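PDB 3OKG: restriction endonuclease S subunits from Thermoanaerobacter tengcongensis, which probably recognises and binds specific DNA sequences as the specificity subunit of a type I restriction-modification methyltransferase, working together with M polypeptides. Local coordinates for residues A[280-294]-A[303-317]. Numbering follows the deposited sequence.
Sequences PQKVARPGDVLISVR and ANLACCIGRGLAALR
Arg-317 meets Asp-288 in a salt bridge at one end of an antiparallel strand pair, 289-292 with 313-317, within the second DNA specificity domain of this S subunit. The bridge illustrates how one carboxylate can tie a turn to a strand. Arg-317 NE reaches Asp-288 OD1 on its syn side at 2.9 Å, while Arg-317 NH2 lies 2.8 Å from Asp-288 OD2 in a weak, bent bond (126°). The planes are about 50° apart, so the two groups do not meet flat. Arg-317 CG stands anti to the backbone N (chi1 -173°), and the chain then bends at chi3, which brings the edge of its guanidinium to Asp-288. On one face of that guanidinium lies Arg-285, stacked with centres 4.1 Å apart; the nearby carboxylate, bonded to Arg-317, probably eases the like charges. Replacing Arg-317 with a leucine would probably leave buried Asp-288 without its charged mate and Arg-285 without its stacking partner.

In the next shell, Arg-285 N holds Asp-288 OD2 from above the carboxylate plane, 2.7 Å away and nearly straight. The turn is tied to Ala-303 through Gly-287 N to Ala-303 O and Ala-303 N to Asp-288 O. Paired backbone bonds join Val-289 to Leu-316 and Ile-291 to Ala-314, and Ala-284 to Cys-307 in the neighbouring sheet. Leu-290 CD2 lies against its cross-strand neighbour Ala-315 and reaches Ile-309 CG2 of the other sheet, whereas Val-289 and Leu-316 pack on helix 324-333. The two sheets come together where Ala-284 CB sits 3.7 Å from Ala-315 CB.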
ATOM      1  N   PRO A 280      21.762  29.985 -22.189  1.00 43.66           N
ATOM      2  CA  PRO A 280      20.617  30.248 -21.304  1.00 43.39           C
ATOM      3  C   PRO A 280      19.844  31.504 -21.696  1.00 40.71           C
ATOM      4  O   PRO A 280      20.362  32.607 -21.548  1.00 49.38           O
ATOM      5  CB  PRO A 280      21.276  30.478 -19.941  1.00 53.22           C
ATOM      6  CG  PRO A 280      22.609  29.845 -20.032  1.00 58.56           C
ATOM      7  CD  PRO A 280      23.036  29.949 -21.452  1.00 45.13           C
ATOM      8  N   GLN A 281      18.613  31.331 -22.157  1.00 46.39           N
ATOM      9  CA  GLN A 281      17.794  32.439 -22.631  1.00 45.83           C
ATOM     10  C   GLN A 281      16.868  33.036 -21.562  1.00 42.02           C
ATOM     11  O   GLN A 281      16.901  34.236 -21.284  1.00 39.27           O
ATOM     12  CB  GLN A 281      16.895  31.932 -23.762  1.00 41.23           C
ATOM     13  CG  GLN A 281      16.623  32.905 -24.888  1.00 67.15           C
ATOM     14  CD  GLN A 281      16.256  32.184 -26.179  1.00 68.99           C
ATOM     15  OE1 GLN A 281      15.104  32.206 -26.613  1.00 78.92           O
ATOM     16  NE2 GLN A 281      17.237  31.522 -26.785  1.00 70.36           N
ATOM     17  N   LYS A 282      16.042  32.185 -20.971  1.00 39.25           N
ATOM     18  CA  LYS A 282      15.097  32.608 -19.941  1.00 35.62           C
ATOM     19  C   LYS A 282      15.525  31.892 -18.660  1.00 44.06           C
ATOM     20  O   LYS A 282      15.488  30.668 -18.593  1.00 41.24           O
ATOM     21  CB  LYS A 282      13.659  32.247 -20.311  1.00 40.22           C
ATOM     22  CG  LYS A 282      13.110  32.995 -21.524  1.00 51.75           C
ATOM     23  CD  LYS A 282      13.111  34.507 -21.302  1.00 48.07           C
ATOM     24  CE  LYS A 282      12.134  35.212 -22.244  1.00 65.35           C
ATOM     25  NZ  LYS A 282      12.283  36.697 -22.203  1.00 78.12           N
ATOM     26  N   VAL A 283      15.943  32.644 -17.649  1.00 38.29           N
ATOM     27  CA  VAL A 283      16.548  32.022 -16.466  1.00 31.83           C
ATOM     28  C   VAL A 283      15.658  32.087 -15.232  1.00 46.28           C
ATOM     29  O   VAL A 283      15.096  33.134 -14.914  1.00 38.15           O
ATOM     30  CB  VAL A 283      17.916  32.653 -16.145  1.00 38.56           C
ATOM     31  CG1 VAL A 283      18.503  32.059 -14.879  1.00 40.68           C
ATOM     32  CG2 VAL A 283      18.870  32.465 -17.333  1.00 39.82           C
ATOM     33  N   ALA A 284      15.533  30.953 -14.553  1.00 33.98           N
ATOM     34  CA  ALA A 284      14.878  30.886 -13.252  1.00 32.37           C
ATOM     35  C   ALA A 284      15.940  30.636 -12.174  1.00 47.45           C
ATOM     36  O   ALA A 284      16.932  29.943 -12.416  1.00 42.20           O
ATOM     37  CB  ALA A 284      13.842  29.785 -13.255  1.00 37.24           C
ATOM     38  N   ARG A 285      15.743  31.207 -10.990  1.00 31.45           N
ATOM     39  CA  ARG A 285      16.697  31.046  -9.888  1.00 36.60           C
ATOM     40  C   ARG A 285      16.093  30.287  -8.705  1.00 36.21           C
ATOM     41  O   ARG A 285      14.872  30.081  -8.642  1.00 41.04           O
ATOM     42  CB  ARG A 285      17.195  32.415  -9.413  1.00 40.86           C
ATOM     43  CG  ARG A 285      17.490  33.393 -10.533  1.00 54.69           C
ATOM     44  CD  ARG A 285      18.246  34.612 -10.034  1.00 64.28           C
ATOM     45  NE  ARG A 285      17.513  35.350  -9.011  1.00 60.17           N
ATOM     46  CZ  ARG A 285      17.649  36.655  -8.800  1.00 65.48           C
ATOM     47  NH1 ARG A 285      18.483  37.359  -9.543  1.00 64.96           N
ATOM     48  NH2 ARG A 285      16.946  37.263  -7.852  1.00 77.24           N
ATOM     49  N   PRO A 286      16.947  29.875  -7.753  1.00 44.42           N
ATOM     50  CA  PRO A 286      16.445  29.208  -6.554  1.00 45.52           C
ATOM     51  C   PRO A 286      15.372  30.061  -5.898  1.00 48.00           C
ATOM     52  O   PRO A 286      15.587  31.248  -5.632  1.00 40.50           O
ATOM     53  CB  PRO A 286      17.681  29.132  -5.663  1.00 52.74           C
ATOM     54  CG  PRO A 286      18.809  29.054  -6.628  1.00 46.87           C
ATOM     55  CD  PRO A 286      18.420  29.928  -7.774  1.00 50.67           C
ATOM     56  N   GLY A 287      14.221  29.447  -5.654  1.00 50.85           N
ATOM     57  CA  GLY A 287      13.078  30.158  -5.126  1.00 49.56           C
ATOM     58  C   GLY A 287      11.963  30.158  -6.146  1.00 59.52           C
ATOM     59  O   GLY A 287      10.907  29.579  -5.910  1.00 55.81           O
ATOM     60  N   ASP A 288      12.208  30.779  -7.296  1.00 38.65           N
ATOM     61  CA  ASP A 288      11.161  30.953  -8.296  1.00 36.88           C
ATOM     62  C   ASP A 288      10.283  29.736  -8.480  1.00 30.46           C
ATOM     63  O   ASP A 288      10.747  28.592  -8.457  1.00 38.26           O
ATOM     64  CB  ASP A 288      11.731  31.265  -9.679  1.00 28.78           C
ATOM     65  CG  ASP A 288      12.719  32.406  -9.661  1.00 47.91           C
ATOM     66  OD1 ASP A 288      12.777  33.136  -8.652  1.00 37.40           O
ATOM     67  OD2 ASP A 288      13.455  32.561 -10.659  1.00 39.16           O
ATOM     68  N   VAL A 289       9.000  30.002  -8.680  1.00 28.82           N
ATOM     69  CA  VAL A 289       8.023  28.967  -8.919  1.00 30.92           C
ATOM     70  C   VAL A 289       7.972  28.710 -10.404  1.00 29.96           C
ATOM     71  O   VAL A 289       8.003  29.652 -11.198  1.00 31.58           O
ATOM     72  CB  VAL A 289       6.630  29.428  -8.390  1.00 28.14           C
ATOM     73  CG1 VAL A 289       5.540  28.439  -8.791  1.00 25.74           C
ATOM     74  CG2 VAL A 289       6.681  29.593  -6.856  1.00 22.71           C
ATOM     75  N   LEU A 290       7.924  27.441 -10.795  1.00 31.96           N
ATOM     76  CA  LEU A 290       7.824  27.089 -12.206  1.00 28.87           C
ATOM     77  C   LEU A 290       6.405  26.637 -12.459  1.00 30.09           C
ATOM     78  O   LEU A 290       5.808  25.955 -11.625  1.00 35.00           O
ATOM     79  CB  LEU A 290       8.816  25.962 -12.579  1.00 31.92           C
ATOM     80  CG  LEU A 290      10.292  26.180 -12.228  1.00 33.41           C
ATOM     81  CD1 LEU A 290      11.099  24.909 -12.432  1.00 37.77           C
ATOM     82  CD2 LEU A 290      10.899  27.325 -13.040  1.00 40.21           C
ATOM     83  N   ILE A 291       5.852  26.998 -13.604  1.00 30.12           N
ATOM     84  CA  ILE A 291       4.478  26.613 -13.901  1.00 30.78           C
ATOM     85  C   ILE A 291       4.367  26.179 -15.355  1.00 38.72           C
ATOM     86  O   ILE A 291       5.029  26.742 -16.217  1.00 35.61           O
ATOM     87  CB  ILE A 291       3.500  27.758 -13.589  1.00 30.59           C
ATOM     88  CG1 ILE A 291       2.051  27.296 -13.741  1.00 32.92           C
ATOM     89  CG2 ILE A 291       3.798  28.977 -14.456  1.00 33.84           C
ATOM     90  CD1 ILE A 291       1.066  28.168 -12.990  1.00 34.60           C
ATOM     91  N   SER A 292       3.553  25.158 -15.617  1.00 41.02           N
ATOM     92  CA  SER A 292       3.401  24.635 -16.967  1.00 33.74           C
ATOM     93  C   SER A 292       2.439  25.514 -17.732  1.00 44.57           C
ATOM     94  O   SER A 292       1.344  25.777 -17.268  1.00 40.75           O
ATOM     95  CB  SER A 292       2.872  23.203 -16.937  1.00 56.93           C
ATOM     96  OG  SER A 292       2.547  22.758 -18.243  1.00 62.37           O
ATOM     97  N   VAL A 293       2.849  25.977 -18.908  1.00 45.72           N
ATOM     98  CA  VAL A 293       1.995  26.869 -19.690  1.00 48.22           C
ATOM     99  C   VAL A 293       1.554  26.201 -20.988  1.00 62.27           C
ATOM    100  O   VAL A 293       0.971  26.848 -21.859  1.00 64.97           O
ATOM    101  CB  VAL A 293       2.707  28.204 -19.997  1.00 51.68           C
ATOM    102  CG1 VAL A 293       2.870  29.017 -18.721  1.00 43.58           C
ATOM    103  CG2 VAL A 293       4.079  27.948 -20.646  1.00 36.53           C
ATOM    104  N   ARG A 294       1.809  24.899 -21.095  1.00 61.71           N
ATOM    105  CA  ARG A 294       1.600  24.171 -22.344  1.00 69.51           C
ATOM    106  C   ARG A 294       0.443  23.185 -22.544  1.00 81.65           C
ATOM    107  O   ARG A 294      -0.596  23.539 -23.100  1.00103.09           O
ATOM    108  CB  ARG A 294       2.875  23.412 -22.729  1.00 75.61           C
ATOM    109  CG  ARG A 294       3.683  24.080 -23.831  1.00 76.78           C
ATOM    110  CD  ARG A 294       3.041  25.382 -24.276  1.00 81.75           C
ATOM    111  NE  ARG A 294       3.405  25.733 -25.646  1.00 92.27           N
ATOM    112  CZ  ARG A 294       4.034  24.916 -26.483  1.00 87.98           C
ATOM    113  NH1 ARG A 294       4.372  23.694 -26.093  1.00 97.70           N
ATOM    114  NH2 ARG A 294       4.326  25.318 -27.712  1.00 89.62           N
ATOM    115  N   ALA A 303      12.079  25.984  -8.406  1.00 36.99           N
ATOM    116  CA  ALA A 303      13.477  25.869  -8.824  1.00 43.10           C
ATOM    117  C   ALA A 303      14.386  25.781  -7.615  1.00 52.35           C
ATOM    118  O   ALA A 303      14.265  26.583  -6.694  1.00 42.82           O
ATOM    119  CB  ALA A 303      13.877  27.066  -9.674  1.00 34.25           C
ATOM    120  N   ASN A 304      15.308  24.822  -7.608  1.00 50.60           N
ATOM    121  CA  ASN A 304      16.326  24.799  -6.552  1.00 50.75           C
ATOM    122  C   ASN A 304      17.727  25.155  -7.035  1.00 70.03           C
ATOM    123  O   ASN A 304      18.667  25.197  -6.238  1.00 47.03           O
ATOM    124  CB  ASN A 304      16.334  23.481  -5.762  1.00 59.56           C
ATOM    125  CG  ASN A 304      16.274  22.246  -6.652  1.00 78.52           C
ATOM    126  OD1 ASN A 304      16.095  21.127  -6.159  1.00 76.08           O
ATOM    127  ND2 ASN A 304      16.421  22.438  -7.961  1.00 60.27           N
ATOM    128  N   LEU A 305      17.855  25.428  -8.333  1.00 49.75           N
ATOM    129  CA  LEU A 305      19.135  25.809  -8.923  1.00 50.23           C
ATOM    130  C   LEU A 305      18.916  26.827 -10.033  1.00 44.80           C
ATOM    131  O   LEU A 305      17.863  26.840 -10.671  1.00 44.40           O
ATOM    132  CB  LEU A 305      19.835  24.582  -9.524  1.00 46.49           C
ATOM    133  CG  LEU A 305      20.563  23.594  -8.618  1.00 62.51           C
ATOM    134  CD1 LEU A 305      21.253  24.326  -7.479  1.00 75.70           C
ATOM    135  CD2 LEU A 305      19.603  22.542  -8.090  1.00 87.93           C
ATOM    136  N   ALA A 306      19.906  27.679 -10.278  1.00 47.91           N
ATOM    137  CA  ALA A 306      19.878  28.490 -11.485  1.00 40.08           C
ATOM    138  C   ALA A 306      19.669  27.529 -12.658  1.00 41.53           C
ATOM    139  O   ALA A 306      20.339  26.511 -12.761  1.00 42.18           O
ATOM    140  CB  ALA A 306      21.174  29.265 -11.638  1.00 45.91           C
ATOM    141  N   CYS A 307      18.719  27.836 -13.522  1.00 32.06           N
ATOM    142  CA  CYS A 307      18.402  26.954 -14.632  1.00 40.03           C
ATOM    143  C   CYS A 307      17.781  27.796 -15.728  1.00 48.49           C
ATOM    144  O   CYS A 307      17.684  29.014 -15.576  1.00 42.55           O
ATOM    145  CB  CYS A 307      17.447  25.842 -14.196  1.00 38.23           C
ATOM    146  SG  CYS A 307      15.807  26.404 -13.538  1.00 37.31           S
ATOM    147  N   CYS A 308      17.368  27.163 -16.824  1.00 37.63           N
ATOM    148  CA  CYS A 308      16.637  27.866 -17.877  1.00 37.79           C
ATOM    149  C   CYS A 308      15.490  27.018 -18.403  1.00 48.08           C
ATOM    150  O   CYS A 308      15.541  25.788 -18.361  1.00 41.32           O
ATOM    151  CB  CYS A 308      17.568  28.312 -19.008  1.00 39.89           C
ATOM    152  SG  CYS A 308      18.564  26.985 -19.721  1.00 47.15           S
ATOM    153  N   ILE A 309      14.456  27.695 -18.893  1.00 31.26           N
ATOM    154  CA  ILE A 309      13.182  27.076 -19.201  1.00 37.48           C
ATOM    155  C   ILE A 309      12.748  27.310 -20.641  1.00 42.15           C
ATOM    156  O   ILE A 309      13.008  28.372 -21.215  1.00 38.44           O
ATOM    157  CB  ILE A 309      12.099  27.630 -18.250  1.00 37.93           C
ATOM    158  CG1 ILE A 309      12.036  29.168 -18.342  1.00 31.61           C
ATOM    159  CG2 ILE A 309      12.414  27.203 -16.807  1.00 35.68           C
ATOM    160  CD1 ILE A 309      10.797  29.790 -17.691  1.00 40.71           C
ATOM    161  N   GLY A 310      12.062  26.323 -21.208  1.00 39.38           N
ATOM    162  CA  GLY A 310      11.608  26.395 -22.581  1.00 34.59           C
ATOM    163  C   GLY A 310      10.135  26.695 -22.761  1.00 44.86           C
ATOM    164  O   GLY A 310       9.425  27.037 -21.811  1.00 45.67           O
ATOM    165  N   ARG A 311       9.690  26.571 -24.009  1.00 42.95           N
ATOM    166  CA  ARG A 311       8.302  26.791 -24.430  1.00 50.60           C
ATOM    167  C   ARG A 311       7.238  26.438 -23.404  1.00 45.18           C
ATOM    168  O   ARG A 311       6.181  27.065 -23.361  1.00 44.79           O
ATOM    169  CB  ARG A 311       7.991  25.892 -25.630  1.00 53.75           C
ATOM    170  CG  ARG A 311       7.988  26.512 -27.005  1.00 74.35           C
ATOM    171  CD  ARG A 311       7.056  25.659 -27.856  1.00 73.73           C
ATOM    172  NE  ARG A 311       7.417  25.561 -29.264  1.00 98.51           N
ATOM    173  CZ  ARG A 311       6.854  24.699 -30.109  1.00103.06           C
ATOM    174  NH1 ARG A 311       5.909  23.867 -29.680  1.00 90.25           N
ATOM    175  NH2 ARG A 311       7.232  24.663 -31.381  1.00 94.38           N
ATOM    176  N   GLY A 312       7.482  25.379 -22.638  1.00 45.88           N
ATOM    177  CA  GLY A 312       6.434  24.764 -21.843  1.00 53.02           C
ATOM    178  C   GLY A 312       6.237  25.370 -20.468  1.00 36.61           C
ATOM    179  O   GLY A 312       5.211  25.123 -19.815  1.00 38.98           O
ATOM    180  N   LEU A 313       7.220  26.154 -20.035  1.00 36.82           N
ATOM    181  CA  LEU A 313       7.237  26.701 -18.681  1.00 36.34           C
ATOM    182  C   LEU A 313       7.167  28.225 -18.647  1.00 46.68           C
ATOM    183  O   LEU A 313       7.569  28.897 -19.597  1.00 35.53           O
ATOM    184  CB  LEU A 313       8.520  26.276 -17.974  1.00 34.09           C
ATOM    185  CG  LEU A 313       8.684  24.768 -17.763  1.00 35.94           C
ATOM    186  CD1 LEU A 313       9.943  24.486 -16.994  1.00 33.71           C
ATOM    187  CD2 LEU A 313       7.461  24.220 -17.033  1.00 34.86           C
ATOM    188  N   ALA A 314       6.640  28.755 -17.547  1.00 32.80           N
ATOM    189  CA  ALA A 314       6.915  30.127 -17.137  1.00 35.29           C
ATOM    190  C   ALA A 314       7.595  30.043 -15.763  1.00 32.43           C
ATOM    191  O   ALA A 314       7.379  29.088 -15.026  1.00 35.15           O
ATOM    192  CB  ALA A 314       5.617  30.929 -17.057  1.00 34.47           C
ATOM    193  N   ALA A 315       8.442  31.013 -15.434  1.00 37.74           N
ATOM    194  CA  ALA A 315       8.968  31.127 -14.076  1.00 32.38           C
ATOM    195  C   ALA A 315       8.399  32.385 -13.398  1.00 32.56           C
ATOM    196  O   ALA A 315       8.306  33.450 -14.021  1.00 33.03           O
ATOM    197  CB  ALA A 315      10.472  31.169 -14.088  1.00 35.19           C
ATOM    198  N   LEU A 316       8.009  32.256 -12.135  1.00 26.47           N
ATOM    199  CA  LEU A 316       7.412  33.361 -11.373  1.00 25.34           C
ATOM    200  C   LEU A 316       8.327  33.696 -10.224  1.00 27.91           C
ATOM    201  O   LEU A 316       8.639  32.837  -9.380  1.00 29.54           O
ATOM    202  CB  LEU A 316       6.046  32.947 -10.824  1.00 31.88           C
ATOM    203  CG  LEU A 316       5.183  32.221 -11.852  1.00 34.11           C
ATOM    204  CD1 LEU A 316       3.975  31.575 -11.168  1.00 37.74           C
ATOM    205  CD2 LEU A 316       4.744  33.186 -12.928  1.00 31.62           C
ATOM    206  N   ARG A 317       8.802  34.929 -10.195  1.00 26.71           N
ATOM    207  CA  ARG A 317       9.739  35.304  -9.152  1.00 28.86           C
ATOM    208  C   ARG A 317       9.083  36.342  -8.276  1.00 26.26           C
ATOM    209  O   ARG A 317       8.900  37.483  -8.700  1.00 25.01           O
ATOM    210  CB  ARG A 317      11.035  35.859  -9.723  1.00 28.76           C
ATOM    211  CG  ARG A 317      12.079  36.104  -8.637  1.00 39.26           C
ATOM    212  CD  ARG A 317      13.426  36.487  -9.220  1.00 48.85           C
ATOM    213  NE  ARG A 317      14.025  35.399  -9.997  1.00 73.51           N
ATOM    214  CZ  ARG A 317      14.513  35.529 -11.230  1.00 62.76           C
ATOM    215  NH1 ARG A 317      14.494  36.708 -11.843  1.00 80.50           N
ATOM    216  NH2 ARG A 317      15.032  34.481 -11.848  1.00 58.04           N
TER
HETATM  217  O   HOH W   1      15.677  29.710 -21.930  1.00 42.28           O